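Local coordinates for protein dihydropteridine reductase (Dictyostelium discoideum, PDB 3ORF) that catalyses the NADH- or NADPH-dependent reduction of quinonoid dihydropteridines to tetrahydropteridines, working as a homodimer of the short-chain dehydrogenase/reductase family, at residues A[39-44]-A[215-220]; A[191-196]-A[211-216]; A[207-212]-A[241-246]. All blocks are in the same frame, centred on the assembly; numbering follows the deposited sequence.

Contact 1 (A[39-44]-A[215-220]); sequences VKFFKS and EVAEKL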
loop_
_atom_site.group_PDB
_atom_site.type_symbol
_atom_site.label_atom_id
_atom_site.label_comp_id
_atom_site.label_asym_id
_atom_site.label_seq_id
_atom_site.Cartn_x
_atom_site.Cartn_y
_atom_site.Cartn_z
ATOM N N VAL A 39 18.957 18.667 -2.302
ATOM C CA VAL A 39 18.945 19.854 -3.192
ATOM C C VAL A 39 20.297 20.569 -3.021
ATOM O O VAL A 39 20.992 20.878 -4.012
ATOM C CB VAL A 39 17.773 20.802 -2.869
ATOM C CG1 VAL A 39 17.997 22.189 -3.524
ATOM C CG2 VAL A 39 16.451 20.173 -3.324
ATOM N N LYS A 40 20.685 20.743 -1.758
ATOM C CA LYS A 40 21.901 21.461 -1.412
ATOM C C LYS A 40 23.108 20.786 -2.082
ATOM O O LYS A 40 23.929 21.466 -2.709
ATOM C CB LYS A 40 22.094 21.507 0.108
ATOM C CG LYS A 40 22.823 22.696 0.657
ATOM C CD LYS A 40 23.923 22.277 1.655
ATOM C CE LYS A 40 23.534 22.442 3.123
ATOM N NZ LYS A 40 24.739 22.782 4.034
ATOM N N PHE A 41 23.216 19.462 -1.941
ATOM C CA PHE A 41 24.348 18.748 -2.489
ATOM C C PHE A 41 24.339 18.797 -4.031
ATOM O O PHE A 41 25.392 18.994 -4.671
ATOM C CB PHE A 41 24.354 17.273 -2.014
ATOM C CG PHE A 41 25.618 16.549 -2.341
ATOM C CD1 PHE A 41 26.650 16.449 -1.397
ATOM C CD2 PHE A 41 25.815 16.002 -3.631
ATOM C CE1 PHE A 41 27.897 15.759 -1.746
ATOM C CE2 PHE A 41 27.020 15.322 -3.969
ATOM C CZ PHE A 41 28.063 15.212 -3.022
ATOM N N PHE A 42 23.185 18.607 -4.649
ATOM C CA PHE A 42 23.212 18.687 -6.119
ATOM C C PHE A 42 23.603 20.054 -6.626
ATOM O O PHE A 42 24.412 20.159 -7.542
ATOM C CB PHE A 42 21.946 18.168 -6.778
ATOM C CG PHE A 42 21.952 16.645 -6.951
ATOM C CD1 PHE A 42 21.970 15.788 -5.815
ATOM C CD2 PHE A 42 21.929 16.079 -8.214
ATOM C CE1 PHE A 42 21.967 14.400 -5.939
ATOM C CE2 PHE A 42 21.910 14.650 -8.370
ATOM C CZ PHE A 42 21.972 13.807 -7.223
ATOM N N LYS A 43 23.051 21.078 -5.980
ATOM C CA LYS A 43 23.332 22.482 -6.287
ATOM C C LYS A 43 24.853 22.742 -6.189
ATOM O O LYS A 43 25.421 23.319 -7.102
ATOM C CB LYS A 43 22.482 23.400 -5.412
ATOM C CG LYS A 43 22.537 24.889 -5.789
ATOM C CD LYS A 43 21.654 25.692 -4.862
ATOM C CE LYS A 43 21.908 27.209 -4.969
ATOM N NZ LYS A 43 20.840 28.050 -4.323
ATOM N N SER A 44 25.529 22.189 -5.174
ATOM C CA SER A 44 27.001 22.302 -5.091
ATOM C C SER A 44 27.799 21.654 -6.234
ATOM O O SER A 44 28.932 22.012 -6.486
ATOM C CB SER A 44 27.506 21.825 -3.724
ATOM O OG SER A 44 27.806 20.451 -3.720
ATOM N N GLU A 215 25.446 11.644 3.023
ATOM C CA GLU A 215 25.897 10.395 2.375
ATOM C C GLU A 215 24.794 9.876 1.503
ATOM O O GLU A 215 25.041 9.306 0.478
ATOM C CB GLU A 215 26.354 9.299 3.344
ATOM C CG GLU A 215 27.442 9.728 4.253
ATOM C CD GLU A 215 28.147 8.555 4.972
ATOM O OE1 GLU A 215 28.028 7.402 4.535
ATOM O OE2 GLU A 215 28.865 8.802 5.957
ATOM N N VAL A 216 23.557 10.061 1.906
ATOM C CA VAL A 216 22.512 9.719 0.955
ATOM C C VAL A 216 22.605 10.521 -0.370
ATOM O O VAL A 216 22.584 9.970 -1.470
ATOM C CB VAL A 216 21.115 9.796 1.657
ATOM C CG1 VAL A 216 20.049 9.393 0.643
ATOM C CG2 VAL A 216 21.185 8.860 2.873
ATOM N N ALA A 217 22.728 11.837 -0.253
ATOM C CA ALA A 217 22.966 12.707 -1.414
ATOM C C ALA A 217 24.119 12.280 -2.298
ATOM O O ALA A 217 23.987 12.271 -3.537
ATOM C CB ALA A 217 23.181 14.166 -0.987
ATOM N N GLU A 218 25.254 11.969 -1.679
ATOM C CA GLU A 218 26.448 11.526 -2.423
ATOM C C GLU A 218 26.205 10.222 -3.199
ATOM O O GLU A 218 26.574 10.110 -4.402
ATOM C CB GLU A 218 27.620 11.432 -1.425
ATOM C CG GLU A 218 28.934 10.741 -1.850
ATOM C CD GLU A 218 30.111 11.097 -0.868
ATOM O OE1 GLU A 218 29.854 11.847 0.145
ATOM O OE2 GLU A 218 31.279 10.643 -1.118
ATOM N N LYS A 219 25.562 9.237 -2.564
ATOM C CA LYS A 219 25.205 8.003 -3.300
ATOM C C LYS A 219 24.283 8.318 -4.486
ATOM O O LYS A 219 24.514 7.860 -5.630
ATOM C CB LYS A 219 24.560 6.990 -2.369
ATOM C CG LYS A 219 24.187 5.633 -3.011
ATOM C CD LYS A 219 25.379 4.962 -3.756
ATOM C CE LYS A 219 26.400 4.408 -2.784
ATOM N NZ LYS A 219 27.145 3.220 -3.409
ATOM N N LEU A 220 23.288 9.165 -4.265
ATOM C CA LEU A 220 22.380 9.568 -5.378
ATOM C C LEU A 220 23.105 10.230 -6.536
ATOM O O LEU A 220 22.753 10.038 -7.744
ATOM C CB LEU A 220 21.238 10.492 -4.884
ATOM C CG LEU A 220 20.212 9.803 -3.904
ATOM C CD1 LEU A 220 19.264 10.796 -3.287
ATOM C CD2 LEU A 220 19.407 8.713 -4.560
#
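Phe-41 and Ala-217 make the tightest touch between these two helices, with Phe-41 CB 3.5 Å from Ala-217 CB. The alanine methyl sits at the root of the phenyl group, near CB and CG, and the ring then runs on along the opposing backbone. Its CG lies anti to the backbone N (chi1 -170°), which lays one face over Ala-217 C and Glu-218 CA, both offset toward the rim. At the far end of the ring, Phe-41 CZ is 4.1 Å from Glu-218 CA. The glutamate extends away from there, and what it lends the contact is its backbone and CB.

Phe-42 comes in differently. Its CZ meets Leu-220 C at 3.8 Å, close to the ring plane, so this ring presents an edge. Phe-42 CE1 is also 3.8 Å from Ala-217 O and touches Leu-220 CB. Trp-47 and, from the partner helix, Phe-221 both pack edge-to-face with the Phe-42 ring, and Ile-25 and Thr-49 bring in the central sheet.

The segment axes pass 9.3 Å apart at a crossing angle of -49°, a spacing that the small Ala-217 allows. Ser-44 OG donates to Phe-41 O at 3.0 Å within its own helix. The union of helix 33-44 with helix 213-225 thus rests on shape: aromatic rings against methyl, methylene and backbone atoms, without any ion pair or polar bond between the two segments.

Contact 2 (A[191-196]-A[211-216]); sequences VTLDTP and TPLSEV. With NAD (nicotinamide-adenine-dinucleotide), chain E.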
loop_
_atom_site.group_PDB
_atom_site.type_symbol
_atom_site.label_atom_id
_atom_site.label_comp_id
_atom_site.label_asym_id
_atom_site.label_seq_id
_atom_site.Cartn_x
_atom_site.Cartn_y
_atom_site.Cartn_z
ATOM N N VAL A 191 17.929 2.019 7.274
ATOM C CA VAL A 191 17.720 1.525 8.637
ATOM C C VAL A 191 17.452 2.757 9.553
ATOM O O VAL A 191 16.369 2.894 10.116
ATOM C CB VAL A 191 18.912 0.664 9.062
ATOM C CG1 VAL A 191 18.765 0.144 10.528
ATOM C CG2 VAL A 191 18.981 -0.512 8.093
ATOM N N THR A 192 18.391 3.701 9.590
ATOM C CA THR A 192 18.181 4.956 10.315
ATOM C C THR A 192 19.016 6.083 9.742
ATOM O O THR A 192 20.280 6.052 9.773
ATOM C CB THR A 192 18.594 4.856 11.840
ATOM O OG1 THR A 192 18.289 3.554 12.348
ATOM C CG2 THR A 192 17.862 5.938 12.656
ATOM N N LEU A 193 18.294 7.039 9.195
ATOM C CA LEU A 193 18.790 8.373 8.816
ATOM C C LEU A 193 18.969 9.304 10.021
ATOM O O LEU A 193 18.236 9.238 11.023
ATOM C CB LEU A 193 17.763 9.097 7.890
ATOM C CG LEU A 193 17.549 8.546 6.503
ATOM C CD1 LEU A 193 16.823 9.585 5.617
ATOM C CD2 LEU A 193 18.974 8.242 5.919
ATOM N N ASP A 194 19.903 10.220 9.888
ATOM C CA ASP A 194 20.103 11.236 10.908
ATOM C C ASP A 194 19.295 12.451 10.500
ATOM O O ASP A 194 19.771 13.280 9.718
ATOM C CB ASP A 194 21.570 11.619 11.050
ATOM C CG ASP A 194 21.830 12.531 12.255
ATOM O OD1 ASP A 194 20.881 13.039 12.868
ATOM O OD2 ASP A 194 22.982 12.809 12.575
ATOM N N THR A 195 18.075 12.507 11.011
ATOM C CA THR A 195 17.065 13.517 10.674
ATOM C C THR A 195 16.500 14.034 12.015
ATOM O O THR A 195 16.522 13.316 13.012
ATOM C CB THR A 195 15.829 12.879 9.976
ATOM O OG1 THR A 195 15.288 11.856 10.838
ATOM C CG2 THR A 195 16.180 12.220 8.576
ATOM N N PRO A 196 15.968 15.274 12.038
ATOM C CA PRO A 196 15.258 15.787 13.263
ATOM C C PRO A 196 14.153 14.771 13.745
ATOM O O PRO A 196 13.955 14.585 14.929
ATOM C CB PRO A 196 14.594 17.102 12.781
ATOM C CG PRO A 196 15.419 17.565 11.556
ATOM C CD PRO A 196 15.962 16.250 10.913
ATOM N N THR A 211 22.812 7.222 9.410
ATOM C CA THR A 211 23.400 7.688 8.180
ATOM C C THR A 211 23.264 9.222 8.038
ATOM O O THR A 211 22.193 9.754 8.116
ATOM C CB THR A 211 22.797 7.000 6.936
ATOM O OG1 THR A 211 22.672 5.579 7.163
ATOM C CG2 THR A 211 23.704 7.234 5.726
ATOM N N PRO A 212 24.385 9.927 7.833
ATOM C CA PRO A 212 24.303 11.363 7.516
ATOM C C PRO A 212 23.587 11.597 6.183
ATOM O O PRO A 212 23.850 10.878 5.217
ATOM C CB PRO A 212 25.771 11.772 7.391
ATOM C CG PRO A 212 26.500 10.742 8.308
ATOM C CD PRO A 212 25.776 9.467 7.905
ATOM N N LEU A 213 22.708 12.599 6.136
ATOM C CA LEU A 213 21.905 12.842 4.944
ATOM C C LEU A 213 22.825 13.103 3.708
ATOM O O LEU A 213 22.503 12.696 2.568
ATOM C CB LEU A 213 20.951 14.009 5.225
ATOM C CG LEU A 213 19.967 13.747 6.365
ATOM C CD1 LEU A 213 19.199 15.007 6.642
ATOM C CD2 LEU A 213 19.024 12.657 6.045
ATOM N N SER A 214 24.008 13.709 3.952
ATOM C CA SER A 214 24.923 14.051 2.880
ATOM C C SER A 214 25.453 12.768 2.294
ATOM O O SER A 214 25.845 12.778 1.169
ATOM C CB SER A 214 26.089 14.953 3.373
ATOM O OG SER A 214 26.977 14.224 4.214
ATOM N N GLU A 215 25.446 11.644 3.023
ATOM C CA GLU A 215 25.897 10.395 2.375
ATOM C C GLU A 215 24.794 9.876 1.503
ATOM O O GLU A 215 25.041 9.306 0.478
ATOM C CB GLU A 215 26.354 9.299 3.344
ATOM C CG GLU A 215 27.442 9.728 4.253
ATOM C CD GLU A 215 28.147 8.555 4.972
ATOM O OE1 GLU A 215 28.028 7.402 4.535
ATOM O OE2 GLU A 215 28.865 8.802 5.957
ATOM N N VAL A 216 23.557 10.061 1.906
ATOM C CA VAL A 216 22.512 9.719 0.955
ATOM C C VAL A 216 22.605 10.521 -0.370
ATOM O O VAL A 216 22.584 9.970 -1.470
ATOM C CB VAL A 216 21.115 9.796 1.657
ATOM C CG1 VAL A 216 20.049 9.393 0.643
ATOM C CG2 VAL A 216 21.185 8.860 2.873
HETATM P PA NAD E . 10.646 15.324 6.846
HETATM O O1A NAD E . 9.373 15.265 7.610
HETATM O O2A NAD E . 11.675 16.356 7.152
HETATM O O5B NAD E . 10.233 15.671 5.295
HETATM C C5B NAD E . 9.264 15.077 4.511
HETATM C C4B NAD E . 8.830 16.148 3.494
HETATM O O4B NAD E . 7.778 15.536 2.692
HETATM C C3B NAD E . 8.146 17.324 4.243
HETATM O O3B NAD E . 8.525 18.530 3.623
HETATM C C2B NAD E . 6.675 17.186 3.905
HETATM O O2B NAD E . 6.044 18.472 3.779
HETATM C C1B NAD E . 6.758 16.517 2.518
HETATM N N9A NAD E . 5.565 15.711 2.136
HETATM C C8A NAD E . 4.857 14.919 2.983
HETATM N N7A NAD E . 3.905 14.320 2.251
HETATM C C5A NAD E . 3.977 14.754 0.955
HETATM C C6A NAD E . 3.252 14.492 -0.249
HETATM N N6A NAD E . 2.154 13.696 -0.254
HETATM N N1A NAD E . 3.636 15.095 -1.411
HETATM C C2A NAD E . 4.662 15.937 -1.413
HETATM N N3A NAD E . 5.362 16.198 -0.289
HETATM C C4A NAD E . 5.036 15.652 0.903
HETATM O O3 NAD E . 11.197 13.849 6.867
HETATM P PN NAD E . 12.613 13.315 6.600
HETATM O O1N NAD E . 13.155 13.078 7.976
HETATM O O2N NAD E . 13.356 14.084 5.518
HETATM O O5D NAD E . 12.366 11.840 5.969
HETATM C C5D NAD E . 12.415 11.582 4.560
HETATM C C4D NAD E . 11.925 10.152 4.259
HETATM O O4D NAD E . 12.527 9.220 5.198
HETATM C C3D NAD E . 10.416 9.899 4.364
HETATM O O3D NAD E . 10.023 9.252 3.102
HETATM C C2D NAD E . 10.267 8.907 5.527
HETATM O O2D NAD E . 9.113 8.102 5.242
HETATM C C1D NAD E . 11.570 8.118 5.270
HETATM N N1N NAD E . 12.208 6.942 6.020
HETATM C C2N NAD E . 13.036 7.061 7.223
HETATM C C3N NAD E . 13.576 5.853 7.786
HETATM C C7N NAD E . 14.482 5.815 9.047
HETATM O O7N NAD E . 14.279 4.958 9.927
HETATM N N7N NAD E . 15.495 6.708 9.038
HETATM C C4N NAD E . 13.331 4.601 7.170
HETATM C C5N NAD E . 12.563 4.514 6.002
HETATM C C6N NAD E . 12.017 5.660 5.447
HETATM O O HOH W 1 20.663 4.092 7.466
HETATM O O HOH W 2 22.696 14.330 8.696
#
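The nicotinamide end of the NAD pocket is walled by the loop after strand 184-190, and here Leu-193 of that loop forms a single beta bridge with Thr-211. Thr-211 N donates to Thr-192 O at 2.8 Å, nearly straight (168°) and in the carbonyl plane. The return bond, from Asp-194 N to Thr-211 O, is 2.9 Å long and more bent, its donor tilted from the plane of that carbonyl.

Beside the bridge the branches of Leu-193 divide: CD1 meets Leu-213 CD2 at 3.8 Å, while CD2 goes to Val-216 CG2. Leu-213 also sets CG 3.4 Å from Asp-194 O. A water joins that same oxygen to Leu-213 N. A second accepts from Thr-192 N and lies doubtfully close to Thr-211 OG1, a hydroxyl bonded to Thr-241 OG1 of strand 236-242.

On the cofactor side, the carboxamide lies against the backbone of 191-193, though which of its ends is N and which O is doubtful. Thr-195 CG2 reaches 3.2 Å from the phosphate oxygen NAD O1N. With OG1 between its backbone N and carbonyl carbon (chi1 57°), Thr-195 caps Asn-198 N at the start of helix 196-201.

Asp-194 pairs with Arg-199 of that helix. Pro-212 is the N-cap of helix 213-225, whose first turn touches Leu-34 and Glu-37 of helix 33-44, and Phe-239 of strand 236-242 packs against Leu-193, Thr-211 and Val-216.

Contact 3 (A[207-212]-A[241-246]); sequences FDDWTP and TKSKVT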
loop_
_atom_site.group_PDB
_atom_site.type_symbol
_atom_site.label_atom_id
_atom_site.label_comp_id
_atom_site.label_asym_id
_atom_site.label_seq_id
_atom_site.Cartn_x
_atom_site.Cartn_y
_atom_site.Cartn_z
ATOM N N PHE A 207 24.335 8.184 17.803
ATOM C CA PHE A 207 24.118 8.907 16.506
ATOM C C PHE A 207 25.113 8.512 15.426
ATOM O O PHE A 207 24.845 8.714 14.239
ATOM C CB PHE A 207 24.152 10.419 16.692
ATOM C CG PHE A 207 23.086 10.923 17.618
ATOM C CD1 PHE A 207 21.760 10.493 17.469
ATOM C CD2 PHE A 207 23.401 11.797 18.673
ATOM C CE1 PHE A 207 20.700 10.906 18.388
ATOM C CE2 PHE A 207 22.349 12.234 19.605
ATOM C CZ PHE A 207 20.982 11.776 19.424
ATOM N N ASP A 208 26.223 7.886 15.833
ATOM C CA ASP A 208 27.263 7.459 14.897
ATOM C C ASP A 208 26.785 6.211 14.129
ATOM O O ASP A 208 27.364 5.852 13.121
ATOM C CB ASP A 208 28.572 7.176 15.666
ATOM C CG ASP A 208 29.392 8.487 16.030
ATOM O OD1 ASP A 208 29.005 9.641 15.649
ATOM O OD2 ASP A 208 30.461 8.356 16.697
ATOM N N ASP A 209 25.730 5.556 14.605
ATOM C CA ASP A 209 25.096 4.460 13.874
ATOM C C ASP A 209 23.949 4.983 12.995
ATOM O O ASP A 209 23.043 4.205 12.609
ATOM C CB ASP A 209 24.486 3.425 14.824
ATOM C CG ASP A 209 25.532 2.562 15.586
ATOM O OD1 ASP A 209 26.772 2.668 15.372
ATOM O OD2 ASP A 209 25.045 1.770 16.451
ATOM N N TRP A 210 23.941 6.296 12.712
ATOM C CA TRP A 210 22.876 6.887 11.853
ATOM C C TRP A 210 23.499 7.420 10.558
ATOM O O TRP A 210 24.601 8.028 10.606
ATOM C CB TRP A 210 22.217 8.037 12.605
ATOM C CG TRP A 210 21.377 7.562 13.765
ATOM C CD1 TRP A 210 21.320 6.289 14.285
ATOM C CD2 TRP A 210 20.464 8.341 14.519
ATOM N NE1 TRP A 210 20.391 6.236 15.289
ATOM C CE2 TRP A 210 19.839 7.479 15.445
ATOM C CE3 TRP A 210 20.068 9.682 14.470
ATOM C CZ2 TRP A 210 18.878 7.920 16.335
ATOM C CZ3 TRP A 210 19.118 10.118 15.367
ATOM C CH2 TRP A 210 18.522 9.234 16.273
ATOM N N THR A 211 22.812 7.222 9.410
ATOM C CA THR A 211 23.400 7.688 8.180
ATOM C C THR A 211 23.264 9.222 8.038
ATOM O O THR A 211 22.193 9.754 8.116
ATOM C CB THR A 211 22.797 7.000 6.936
ATOM O OG1 THR A 211 22.672 5.579 7.163
ATOM C CG2 THR A 211 23.704 7.234 5.726
ATOM N N PRO A 212 24.385 9.927 7.833
ATOM C CA PRO A 212 24.303 11.363 7.516
ATOM C C PRO A 212 23.587 11.597 6.183
ATOM O O PRO A 212 23.850 10.878 5.217
ATOM C CB PRO A 212 25.771 11.772 7.391
ATOM C CG PRO A 212 26.500 10.742 8.308
ATOM C CD PRO A 212 25.776 9.467 7.905
ATOM N N THR A 241 24.399 2.352 8.793
ATOM C CA THR A 241 25.650 2.881 9.237
ATOM C C THR A 241 25.954 2.212 10.632
ATOM O O THR A 241 25.033 2.028 11.472
ATOM C CB THR A 241 25.524 4.418 9.353
ATOM O OG1 THR A 241 25.247 4.971 8.067
ATOM C CG2 THR A 241 26.825 5.040 9.878
ATOM N N LYS A 242 27.202 1.847 10.851
ATOM C CA LYS A 242 27.653 1.242 12.145
ATOM C C LYS A 242 28.956 1.938 12.411
ATOM O O LYS A 242 29.855 1.850 11.589
ATOM C CB LYS A 242 27.890 -0.266 12.014
ATOM C CG LYS A 242 26.707 -1.073 11.506
ATOM C CD LYS A 242 25.914 -1.922 12.559
ATOM C CE LYS A 242 25.231 -1.092 13.681
ATOM N NZ LYS A 242 24.922 -1.895 14.965
ATOM N N SER A 243 29.015 2.720 13.494
ATOM C CA SER A 243 30.190 3.519 13.894
ATOM C C SER A 243 30.800 4.381 12.765
ATOM O O SER A 243 32.041 4.398 12.583
ATOM C CB SER A 243 31.253 2.639 14.615
ATOM O OG SER A 243 30.618 1.797 15.599
ATOM N N LYS A 244 29.917 5.122 12.062
ATOM C CA LYS A 244 30.274 5.934 10.890
ATOM C C LYS A 244 30.668 5.203 9.571
ATOM O O LYS A 244 31.185 5.854 8.676
ATOM C CB LYS A 244 31.379 6.963 11.219
ATOM C CG LYS A 244 31.038 8.004 12.304
ATOM C CD LYS A 244 32.200 9.044 12.442
ATOM C CE LYS A 244 31.620 10.453 12.703
ATOM N NZ LYS A 244 32.600 11.597 12.848
ATOM N N VAL A 245 30.518 3.884 9.448
ATOM C CA VAL A 245 30.881 3.164 8.192
ATOM C C VAL A 245 29.535 2.818 7.590
ATOM O O VAL A 245 28.752 2.123 8.217
ATOM C CB VAL A 245 31.627 1.785 8.435
ATOM C CG1 VAL A 245 32.128 1.161 7.100
ATOM C CG2 VAL A 245 32.797 1.939 9.395
ATOM N N THR A 246 29.229 3.291 6.407
ATOM C CA THR A 246 27.895 3.023 5.835
ATOM C C THR A 246 27.964 1.880 4.825
ATOM O O THR A 246 28.852 1.876 3.979
ATOM C CB THR A 246 27.315 4.280 5.131
ATOM O OG1 THR A 246 27.233 5.346 6.085
ATOM C CG2 THR A 246 25.880 3.995 4.538
HETATM O O HOH W 3 21.869 3.325 10.055
#
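Asp-209 turns its carboxylate to the hairpin: OD1 takes the amide of Ser-243 on its anti side, 23° out of the carboxylate plane, with Ser-243 N to Asp-209 OD1 at 2.9 Å and almost straight (171°). The other oxygen, Asp-209 OD2, has Lys-242 NZ 4.0 Å off, a long salt bridge made by a lysine chain that bends back at chi2 and chi3. Two rings stand on the loop's other side. One face of Trp-210 receives the Phe-207 edge, whose CD1 lies 3.4 Å above the indole plane, and Trp-210 also packs on Met-202 and Arg-199.

Next along the turn, Lys-244 N donates to Asp-208 O at 2.9 Å. The lysine chain crosses the Asp-208 side chain obliquely, but Lys-244 NZ stays 5.0 Å from Asp-208 OD1, too far for a salt bridge. Thr-241 CG2 comes to 3.4 Å from Asp-208 O, while its hydroxyl bonds to Thr-211, OG1 to OG1 at 2.8 Å. Thr-246 OG1, beside this pair, has its partner in Glu-215. Asp-209 O and Thr-241 O, two acceptors, come within 3.2 Å of each other without bonding; a water nearby accepts from Thr-241 N and lies near Asp-209 O.

Ser-243 and Lys-244, both with positive phi, form the middle of a type I' turn from Lys-242 to Val-245. This is the classic two-residue beta hairpin, here joining the last two strands of the sheet and holding the loop before helix 213-225 by the turn's outward amides.

How the contacts relate
Contact 1 is buried and apolar, helix on helix; contact 2 is half buried and mixes backbone bonds with leucine and valine packing beside the cofactor; contact 3 lies furthest out and is largely polar, with charged side chains and a hairpin turn. Helix 213-225 serves contacts 1 and 2, centred 12 Å apart and overlapping at Glu-215 and Val-216, though Val-216 packs across contact 2 alone. Thr-211 is shared by contacts 2 and 3, its backbone committed to the loop 191-196 and its hydroxyl to the hairpin. Trp-210 of contact 3 packs on Thr-192 and Asp-194. A probable hydrogen bond from Thr-246 OG1 to Glu-215 OE1 (2.7 Å) ties the last strand to the helix.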